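Local coordinates for protein chitinase (Thermococcus chitonophagus, PDB 5XSW) that probably hydrolyses beta-1,4 bonds within chitin chains, seen here as a C-terminal piece of the longer protein with a glycan bound in its pocket, at residues 207-212 with 331-336; 197-202 with 295-300; 186-191 with 248-253. All blocks are in the same frame, centred on the assembly; numbering follows the deposited sequence.

Contact 1 of 3, residues 207-212 with 331-336. With NDG (2-acetamido-2-deoxy-alpha-D-glucopyranose), chain C.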
loop_
_atom_site.group_PDB
_atom_site.type_symbol
_atom_site.label_atom_id
_atom_site.label_comp_id
_atom_site.label_asym_id
_atom_site.label_seq_id
_atom_site.Cartn_x
_atom_site.Cartn_y
_atom_site.Cartn_z
ATOM N N MET A 207 2.174 12.404 19.254
ATOM C CA MET A 207 1.034 12.668 20.161
ATOM C C MET A 207 -0.015 13.554 19.459
ATOM O O MET A 207 -1.248 13.304 19.492
ATOM C CB MET A 207 1.513 13.362 21.460
ATOM C CG MET A 207 2.246 12.420 22.423
ATOM S SD MET A 207 1.111 11.367 23.425
ATOM C CE MET A 207 0.234 12.567 24.440
ATOM N N ALA A 208 0.497 14.589 18.823
ATOM C CA ALA A 208 -0.326 15.544 18.126
ATOM C C ALA A 208 -1.030 14.836 16.963
ATOM O O ALA A 208 -2.206 15.098 16.686
ATOM C CB ALA A 208 0.551 16.697 17.552
ATOM N N LEU A 209 -0.276 13.964 16.295
ATOM C CA LEU A 209 -0.784 13.303 15.105
ATOM C C LEU A 209 -1.950 12.379 15.536
ATOM O O LEU A 209 -3.015 12.396 14.931
ATOM C CB LEU A 209 0.315 12.495 14.419
ATOM C CG LEU A 209 -0.159 11.755 13.115
ATOM C CD1 LEU A 209 -0.759 12.720 12.032
ATOM C CD2 LEU A 209 1.008 10.969 12.528
ATOM N N ALA A 210 -1.758 11.596 16.603
ATOM C CA ALA A 210 -2.834 10.684 17.033
ATOM C C ALA A 210 -4.068 11.477 17.484
ATOM O O ALA A 210 -5.215 11.003 17.346
ATOM C CB ALA A 210 -2.352 9.753 18.175
ATOM N N ALA A 211 -3.853 12.653 18.092
ATOM C CA ALA A 211 -4.977 13.424 18.602
ATOM C C ALA A 211 -5.883 13.892 17.410
ATOM O O ALA A 211 -7.132 13.787 17.437
ATOM C CB ALA A 211 -4.460 14.628 19.417
ATOM N N LYS A 212 -5.229 14.398 16.366
ATOM C CA LYS A 212 -5.938 14.846 15.150
ATOM C C LYS A 212 -6.618 13.657 14.471
ATOM O O LYS A 212 -7.817 13.741 14.102
ATOM C CB LYS A 212 -4.956 15.550 14.181
ATOM C CG LYS A 212 -5.582 15.861 12.802
ATOM C CD LYS A 212 -6.815 16.786 12.970
ATOM C CE LYS A 212 -7.825 16.537 11.858
ATOM N NZ LYS A 212 -9.091 17.279 11.992
ATOM N N ILE A 331 5.350 19.696 5.517
ATOM C CA ILE A 331 5.456 18.840 4.324
ATOM C C ILE A 331 5.230 17.378 4.724
ATOM O O ILE A 331 4.439 16.635 4.114
ATOM C CB ILE A 331 6.808 18.981 3.673
ATOM C CG1 ILE A 331 6.934 20.388 3.055
ATOM C CG2 ILE A 331 7.008 17.918 2.561
ATOM C CD1 ILE A 331 8.325 20.727 2.535
ATOM N N ILE A 332 5.928 16.963 5.760
ATOM C CA ILE A 332 5.812 15.576 6.202
ATOM C C ILE A 332 4.370 15.281 6.719
ATOM O O ILE A 332 3.817 14.235 6.389
ATOM C CB ILE A 332 6.850 15.232 7.319
ATOM C CG1 ILE A 332 8.301 15.230 6.803
ATOM C CG2 ILE A 332 6.582 13.840 7.955
ATOM C CD1 ILE A 332 8.549 14.415 5.528
ATOM N N ASP A 333 3.788 16.169 7.524
ATOM C CA ASP A 333 2.416 15.950 7.973
ATOM C C ASP A 333 1.420 15.975 6.789
ATOM O O ASP A 333 0.486 15.193 6.727
ATOM C CB ASP A 333 1.974 17.005 8.961
ATOM C CG ASP A 333 0.612 16.715 9.499
ATOM O OD1 ASP A 333 0.511 15.738 10.262
ATOM O OD2 ASP A 333 -0.396 17.372 9.113
ATOM N N PHE A 334 1.589 16.917 5.877
ATOM C CA PHE A 334 0.714 16.930 4.694
ATOM C C PHE A 334 0.776 15.600 3.909
ATOM O O PHE A 334 -0.245 15.062 3.504
ATOM C CB PHE A 334 1.080 18.141 3.787
ATOM C CG PHE A 334 0.276 18.209 2.501
ATOM C CD1 PHE A 334 -1.066 18.604 2.526
ATOM C CD2 PHE A 334 0.857 17.852 1.317
ATOM C CE1 PHE A 334 -1.803 18.675 1.333
ATOM C CE2 PHE A 334 0.164 17.946 0.118
ATOM C CZ PHE A 334 -1.180 18.347 0.120
ATOM N N GLY A 335 1.979 15.076 3.707
ATOM C CA GLY A 335 2.228 13.838 2.993
ATOM C C GLY A 335 1.600 12.652 3.755
ATOM O O GLY A 335 1.230 11.609 3.179
ATOM N N TYR A 336 1.544 12.776 5.065
ATOM C CA TYR A 336 0.979 11.676 5.890
ATOM C C TYR A 336 -0.497 11.594 5.641
ATOM O O TYR A 336 -1.058 10.494 5.454
ATOM C CB TYR A 336 1.215 11.909 7.373
ATOM C CG TYR A 336 0.703 10.726 8.221
ATOM C CD1 TYR A 336 1.514 9.635 8.467
ATOM C CD2 TYR A 336 -0.565 10.763 8.773
ATOM C CE1 TYR A 336 1.081 8.561 9.268
ATOM C CE2 TYR A 336 -1.041 9.702 9.561
ATOM C CZ TYR A 336 -0.219 8.609 9.786
ATOM O OH TYR A 336 -0.679 7.573 10.567
HETATM C C1 NDG C . -13.635 15.545 13.512
HETATM C C2 NDG C . -12.618 15.999 12.470
HETATM C C3 NDG C . -12.085 14.867 11.656
HETATM C C4 NDG C . -11.606 13.675 12.463
HETATM C C5 NDG C . -12.690 13.238 13.456
HETATM C C6 NDG C . -12.156 12.255 14.487
HETATM C C7 NDG C . -12.845 18.320 11.569
HETATM C C8 NDG C . -13.507 19.354 10.590
HETATM O O5 NDG C . -13.145 14.351 14.259
HETATM O O3 NDG C . -10.979 15.395 10.881
HETATM O O4 NDG C . -11.524 12.530 11.615
HETATM O O6 NDG C . -13.228 11.751 15.295
HETATM O O7 NDG C . -11.914 18.620 12.292
HETATM N N2 NDG C . -13.284 16.960 11.600
HETATM O O1 NDG C . -14.779 15.130 12.897
#
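Leu209 of helix 203-214 meets Tyr336 of helix 327-338 in a CH-pi contact. Its CD2 sits over the centre of one face of the phenol, 3.8 Å from the ring centroid and 13° off the ring normal. The other methyl, CD1, reaches the ring carbon CD2 of Tyr336 at 3.8 Å, so both methyls of the branch meet the ring, CD2 over its face. With CG of Leu209 opposite the backbone N (chi1 -180°), both methyls are carried away from their own helix to this partner.

CD1 of Leu209 also rests 3.7 Å from OD1 of Asp333, a plain van der Waals touch. The other oxygen of that buried carboxylate, OD2, is hydrogen-bonded to His374 ND1. No hydrogen bond links the two segments.

The sequence and helical layout are consistent with a lysozyme-like domain, in which these helices flank the sugar cleft. Tyr336 directly precedes the pocket residue Asn337, and its hydroxyl hydrogen-bonds to the backbone oxygen of Phe250 in the neighbouring loop. A leucine in its place would probably leave Phe250 O without that donor and open a gap beside the methyls of Leu209.

Polar contact goes to the glycan instead. Lys212 bends at chi2 (60°) and places NZ 2.9 Å from O3 of the NDG sugar, a hydrogen bond in which the lysine is the donor. The same nitrogen is held by Gly372 O and Asn174 OD1, so three oxygens grip the buried ammonium end and fix where it meets the sugar.

Contact 2 of 3, residues 197-202 with 295-300; sequences EWFKVN and VAAVSL
Phe199 has its CG next to the backbone N and opposite the carbonyl carbon (chi1 -60°), and this turns its ring from the last turn of helix 186-199 toward helix 288-311. There Val298, with CG1 opposite its own backbone N (chi1 173°), presents its other methyl, CG2. The two side chains meet obliquely: CG2 of Val298 is 3.6 Å from CE2 of Phe199 and 3.7 Å from CZ of Phe199. From the preceding residue, CB of Ala297 approaches CD2 of Phe199 at 4.3 Å. The same methyl touches CG2 of Val201 at 4.2 Å, so Ala297 is met by both Phe199 and Val201. The small alanine lets the chains come close, with the CA atoms of Val201 and Ala297 6.8 Å apart. No hydrogen bond crosses the contact, which is wholly apolar and buried.

The ring of Phe199 is also braced from within its own segment: its CZ stands 3.5 Å above the plane of the Trp198 indole, over its centre. After Phe199 the helix ends at Lys200, whose backbone takes positive phi. This residue folds back to donate from NZ to Glu197 O at 2.9 Å, with the nitrogen tilted 18° from the carbonyl plane.

The chain then runs through Asn202, the N-cap of helix 203-214, whose OD1 accepts from Asn204 N. The contact thus packs the short connection between helices 186-199 and 203-214 onto the long helix 288-311. Leu206 of helix 203-214 packs against both Val201 and Leu300, joining the two sides, and Trp198 lies edge-to-face with Trp464.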
loop_
_atom_site.group_PDB
_atom_site.type_symbol
_atom_site.label_atom_id
_atom_site.label_comp_id
_atom_site.label_asym_id
_atom_site.label_seq_id
_atom_site.Cartn_x
_atom_site.Cartn_y
_atom_site.Cartn_z
ATOM N N GLU A 197 13.974 7.302 20.031
ATOM C CA GLU A 197 15.386 6.912 20.069
ATOM C C GLU A 197 15.828 6.232 18.774
ATOM O O GLU A 197 16.947 6.434 18.272
ATOM C CB GLU A 197 15.661 6.000 21.327
ATOM C CG GLU A 197 17.186 5.672 21.530
ATOM C CD GLU A 197 18.055 6.928 21.793
ATOM O OE1 GLU A 197 17.548 7.983 22.304
ATOM O OE2 GLU A 197 19.269 6.845 21.520
ATOM N N TRP A 198 14.961 5.411 18.206
ATOM C CA TRP A 198 15.293 4.714 16.979
ATOM C C TRP A 198 15.247 5.643 15.755
ATOM O O TRP A 198 16.223 5.705 14.995
ATOM C CB TRP A 198 14.312 3.515 16.776
ATOM C CG TRP A 198 14.790 2.456 15.828
ATOM C CD1 TRP A 198 15.910 2.475 15.013
ATOM C CD2 TRP A 198 14.148 1.212 15.592
ATOM N NE1 TRP A 198 15.994 1.286 14.319
ATOM C CE2 TRP A 198 14.925 0.496 14.668
ATOM C CE3 TRP A 198 12.992 0.610 16.118
ATOM C CZ2 TRP A 198 14.560 -0.779 14.220
ATOM C CZ3 TRP A 198 12.659 -0.648 15.699
ATOM C CH2 TRP A 198 13.436 -1.328 14.739
ATOM N N PHE A 199 14.149 6.390 15.549
ATOM C CA PHE A 199 13.980 7.122 14.251
ATOM C C PHE A 199 14.060 8.633 14.436
ATOM O O PHE A 199 13.903 9.383 13.476
ATOM C CB PHE A 199 12.629 6.724 13.551
ATOM C CG PHE A 199 12.566 5.237 13.245
ATOM C CD1 PHE A 199 13.359 4.711 12.244
ATOM C CD2 PHE A 199 11.730 4.378 13.991
ATOM C CE1 PHE A 199 13.371 3.313 11.995
ATOM C CE2 PHE A 199 11.709 3.018 13.718
ATOM C CZ PHE A 199 12.566 2.487 12.743
ATOM N N LYS A 200 14.328 9.065 15.677
ATOM C CA LYS A 200 14.549 10.491 16.035
ATOM C C LYS A 200 13.291 11.300 15.915
ATOM O O LYS A 200 13.338 12.529 15.760
ATOM C CB LYS A 200 15.662 11.132 15.163
ATOM C CG LYS A 200 16.884 10.180 14.988
ATOM C CD LYS A 200 17.410 9.686 16.380
ATOM C CE LYS A 200 18.521 8.645 16.111
ATOM N NZ LYS A 200 19.113 8.090 17.412
ATOM N N VAL A 201 12.138 10.622 16.012
ATOM C CA VAL A 201 10.860 11.326 15.972
ATOM C C VAL A 201 10.441 11.863 17.335
ATOM O O VAL A 201 10.449 11.109 18.334
ATOM C CB VAL A 201 9.718 10.344 15.459
ATOM C CG1 VAL A 201 8.356 11.095 15.370
ATOM C CG2 VAL A 201 10.186 9.811 14.072
ATOM N N ASN A 202 10.120 13.155 17.363
ATOM C CA ASN A 202 9.629 13.906 18.519
ATOM C C ASN A 202 8.335 13.278 19.041
ATOM O O ASN A 202 7.344 13.239 18.324
ATOM C CB ASN A 202 9.346 15.351 18.081
ATOM C CG ASN A 202 8.827 16.251 19.201
ATOM O OD1 ASN A 202 8.730 15.862 20.380
ATOM N ND2 ASN A 202 8.526 17.484 18.842
ATOM N N VAL A 295 4.987 1.880 13.982
ATOM C CA VAL A 295 4.514 1.853 12.580
ATOM C C VAL A 295 4.296 3.283 12.037
ATOM O O VAL A 295 4.719 3.582 10.957
ATOM C CB VAL A 295 3.190 1.024 12.445
ATOM C CG1 VAL A 295 2.616 1.091 11.000
ATOM C CG2 VAL A 295 3.494 -0.422 12.851
ATOM N N ALA A 296 3.610 4.121 12.789
ATOM C CA ALA A 296 3.402 5.492 12.365
ATOM C C ALA A 296 4.739 6.219 12.123
ATOM O O ALA A 296 4.890 6.910 11.107
ATOM C CB ALA A 296 2.551 6.278 13.402
ATOM N N ALA A 297 5.691 6.026 13.040
ATOM C CA ALA A 297 7.051 6.625 12.887
ATOM C C ALA A 297 7.743 6.125 11.604
ATOM O O ALA A 297 8.329 6.882 10.890
ATOM C CB ALA A 297 7.892 6.288 14.114
ATOM N N VAL A 298 7.663 4.828 11.304
ATOM C CA VAL A 298 8.252 4.316 10.079
ATOM C C VAL A 298 7.545 4.872 8.853
ATOM O O VAL A 298 8.199 5.176 7.861
ATOM C CB VAL A 298 8.242 2.755 10.060
ATOM C CG1 VAL A 298 8.701 2.164 8.692
ATOM C CG2 VAL A 298 9.182 2.236 11.244
ATOM N N SER A 299 6.220 5.022 8.919
ATOM C CA SER A 299 5.500 5.610 7.794
ATOM C C SER A 299 5.949 7.051 7.499
ATOM O O SER A 299 6.106 7.455 6.340
ATOM C CB SER A 299 3.977 5.602 8.085
ATOM O OG SER A 299 3.265 5.939 6.894
ATOM N N LEU A 300 6.092 7.839 8.552
ATOM C CA LEU A 300 6.592 9.200 8.445
ATOM C C LEU A 300 8.033 9.218 7.951
ATOM O O LEU A 300 8.409 10.018 7.111
ATOM C CB LEU A 300 6.483 9.899 9.789
ATOM C CG LEU A 300 5.052 10.146 10.250
ATOM C CD1 LEU A 300 4.984 10.309 11.754
ATOM C CD2 LEU A 300 4.490 11.357 9.543
#

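Contact 3 of 3, residues 186-191 with 248-253; sequences KYFAMG and GIFQVE. With NAG (2-acetamido-2-deoxy-beta-D-glucopyranose), chain B.
The glycan pocket is bordered here by the loop 248-253, whose hydrophobic side, Ile249 and Phe250, is backed by Phe188 of helix 186-199. The glycine-isoleucine-phenylalanine-glutamine sequence, placed before helix 254-263, is consistent with the cleft loop of lysozyme-like enzymes. Ile249 and Phe250 face inward, while Gln251 faces the sugar.

Phe188 comes from the opposite direction to both partners, with its CG turned away from the backbone N (chi1 175°) to extend the ring at the loop. Its CE1 does most of the touching: it lies 3.6 Å from CD1 of Ile249 and 3.8 Å from CZ of Phe250. Phe250 reaches Phe188 at the ring edge, near the plane of that ring, whereas the methyl of Ile249 comes in obliquely. Pro293 of helix 288-311 also packs on Phe188, and Ala210 of helix 203-214 lies against both loop side chains, so three helices enclose this greasy side of the loop.

Gly248 has a positive phi of 79°, a value that favours glycine. On the sugar side, OE1 of Gln251 accepts a hydrogen bond from O3 of NAG at 2.7 Å. The same sugar is also bound by Glu213, by the backbone oxygen of Phe371 and by Arg338 of the second subunit. The amide of Gln251 is probably held in this orientation by its other end: NE2 donates to Gly248 O at 2.9 Å in a nearly straight bond (174°), with the acceptor in the plane of the amide and the nitrogen in the carbonyl plane.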
loop_
_atom_site.group_PDB
_atom_site.type_symbol
_atom_site.label_atom_id
_atom_site.label_comp_id
_atom_site.label_asym_id
_atom_site.label_seq_id
_atom_site.Cartn_x
_atom_site.Cartn_y
_atom_site.Cartn_z
ATOM N N LYS A 186 1.307 3.227 29.684
ATOM C CA LYS A 186 2.754 3.322 29.694
ATOM C C LYS A 186 3.335 2.485 28.593
ATOM O O LYS A 186 4.503 2.681 28.240
ATOM C CB LYS A 186 3.284 2.851 31.074
ATOM C CG LYS A 186 2.977 1.362 31.309
ATOM C CD LYS A 186 3.531 0.901 32.695
ATOM C CE LYS A 186 2.775 1.443 33.877
ATOM N NZ LYS A 186 3.109 0.571 35.072
ATOM N N TYR A 187 2.589 1.488 28.082
ATOM C CA TYR A 187 3.173 0.661 27.019
ATOM C C TYR A 187 3.229 1.489 25.730
ATOM O O TYR A 187 4.195 1.448 24.973
ATOM C CB TYR A 187 2.385 -0.654 26.815
ATOM C CG TYR A 187 2.294 -1.375 28.131
ATOM C CD1 TYR A 187 3.446 -1.837 28.757
ATOM C CD2 TYR A 187 1.071 -1.523 28.793
ATOM C CE1 TYR A 187 3.376 -2.456 30.018
ATOM C CE2 TYR A 187 1.001 -2.123 30.046
ATOM C CZ TYR A 187 2.159 -2.605 30.639
ATOM O OH TYR A 187 2.093 -3.192 31.887
ATOM N N PHE A 188 2.168 2.236 25.509
ATOM C CA PHE A 188 2.140 3.231 24.432
ATOM C C PHE A 188 3.284 4.243 24.612
ATOM O O PHE A 188 3.992 4.602 23.638
ATOM C CB PHE A 188 0.784 3.978 24.431
ATOM C CG PHE A 188 0.728 5.115 23.399
ATOM C CD1 PHE A 188 0.766 4.828 22.032
ATOM C CD2 PHE A 188 0.626 6.428 23.799
ATOM C CE1 PHE A 188 0.703 5.905 21.052
ATOM C CE2 PHE A 188 0.596 7.489 22.850
ATOM C CZ PHE A 188 0.620 7.186 21.478
ATOM N N ALA A 189 3.468 4.715 25.850
ATOM C CA ALA A 189 4.571 5.682 26.103
ATOM C C ALA A 189 5.922 5.036 25.747
ATOM O O ALA A 189 6.810 5.664 25.125
ATOM C CB ALA A 189 4.566 6.162 27.595
ATOM N N MET A 190 6.112 3.770 26.124
ATOM C CA MET A 190 7.368 3.123 25.736
ATOM C C MET A 190 7.527 2.972 24.221
ATOM O O MET A 190 8.641 3.029 23.713
ATOM C CB MET A 190 7.523 1.735 26.422
ATOM C CG MET A 190 7.771 1.916 27.933
ATOM S SD MET A 190 8.085 0.287 28.723
ATOM C CE MET A 190 6.472 -0.255 28.890
ATOM N N GLY A 191 6.430 2.745 23.491
ATOM C CA GLY A 191 6.523 2.701 22.034
ATOM C C GLY A 191 6.921 4.061 21.447
ATOM O O GLY A 191 7.714 4.095 20.504
ATOM N N GLY A 248 -6.557 2.215 13.935
ATOM C CA GLY A 248 -5.836 2.612 15.157
ATOM C C GLY A 248 -5.896 4.095 15.411
ATOM O O GLY A 248 -6.603 4.839 14.728
ATOM N N ILE A 249 -5.119 4.561 16.383
ATOM C CA ILE A 249 -5.227 5.967 16.755
ATOM C C ILE A 249 -4.453 6.858 15.779
ATOM O O ILE A 249 -4.696 8.031 15.759
ATOM C CB ILE A 249 -4.721 6.213 18.178
ATOM C CG1 ILE A 249 -3.262 5.753 18.364
ATOM C CG2 ILE A 249 -5.604 5.410 19.242
ATOM C CD1 ILE A 249 -2.666 6.195 19.789
ATOM N N PHE A 250 -3.549 6.290 14.999
ATOM C CA PHE A 250 -2.816 7.050 13.924
ATOM C C PHE A 250 -3.479 6.986 12.558
ATOM O O PHE A 250 -3.030 7.648 11.621
ATOM C CB PHE A 250 -1.398 6.461 13.805
ATOM C CG PHE A 250 -0.587 6.702 15.067
ATOM C CD1 PHE A 250 -0.117 8.005 15.342
ATOM C CD2 PHE A 250 -0.411 5.665 15.999
ATOM C CE1 PHE A 250 0.630 8.265 16.526
ATOM C CE2 PHE A 250 0.331 5.889 17.223
ATOM C CZ PHE A 250 0.863 7.181 17.457
ATOM N N GLN A 251 -4.505 6.123 12.434
ATOM C CA GLN A 251 -5.281 5.966 11.155
ATOM C C GLN A 251 -4.377 5.603 10.022
ATOM O O GLN A 251 -4.424 6.182 8.937
ATOM C CB GLN A 251 -6.093 7.237 10.837
ATOM C CG GLN A 251 -7.148 7.502 11.977
ATOM C CD GLN A 251 -8.395 6.568 11.789
ATOM O OE1 GLN A 251 -9.189 6.806 10.870
ATOM N NE2 GLN A 251 -8.513 5.494 12.590
ATOM N N VAL A 252 -3.508 4.645 10.281
ATOM C CA VAL A 252 -2.679 4.087 9.226
ATOM C C VAL A 252 -3.550 3.033 8.460
ATOM O O VAL A 252 -3.971 2.060 9.072
ATOM C CB VAL A 252 -1.416 3.369 9.780
ATOM C CG1 VAL A 252 -0.664 2.667 8.599
ATOM C CG2 VAL A 252 -0.470 4.391 10.526
ATOM N N GLU A 253 -3.738 3.211 7.155
ATOM C CA GLU A 253 -4.524 2.250 6.337
ATOM C C GLU A 253 -3.738 1.063 5.853
ATOM O O GLU A 253 -2.493 1.094 5.821
ATOM C CB GLU A 253 -5.123 3.001 5.127
ATOM C CG GLU A 253 -6.092 4.057 5.615
ATOM C CD GLU A 253 -6.845 4.754 4.477
ATOM O OE1 GLU A 253 -7.113 4.091 3.455
ATOM O OE2 GLU A 253 -7.146 5.959 4.602
HETATM C C1 NAG B . -10.244 12.129 11.161
HETATM C C2 NAG B . -10.321 10.740 10.652
HETATM C C3 NAG B . -9.050 10.352 9.915
HETATM C C4 NAG B . -8.670 11.343 8.855
HETATM C C5 NAG B . -8.577 12.679 9.470
HETATM C C6 NAG B . -8.274 13.680 8.388
HETATM C C7 NAG B . -11.605 8.895 11.818
HETATM C C8 NAG B . -11.743 7.950 13.041
HETATM N N2 NAG B . -10.551 9.828 11.792
HETATM O O3 NAG B . -9.149 9.046 9.307
HETATM O O4 NAG B . -7.337 11.083 8.366
HETATM O O5 NAG B . -9.853 13.065 10.093
HETATM O O6 NAG B . -8.338 14.917 9.087
HETATM O O7 NAG B . -12.363 8.858 10.841
#

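Going from the N terminus, the first partners come in quick succession: 186-191 and 197-202 on or just after helix 186-199, then 207-212 on helix 203-214. Their mates follow in the same order, 248-253, 295-300 and 331-336. Contact 3 therefore closes a loop of 56 residues, contact 2 one of 92 and contact 1 one of 118; each pair of loops crosses and none nests. They join the helix pair 186-199 and 203-214 to the loop before helix 254-263, to helix 288-311 and to helix 327-338. Leu300 of contact 2 packs on Tyr336 and Leu209 of contact 1, and Ala296 on Phe250 of contact 3.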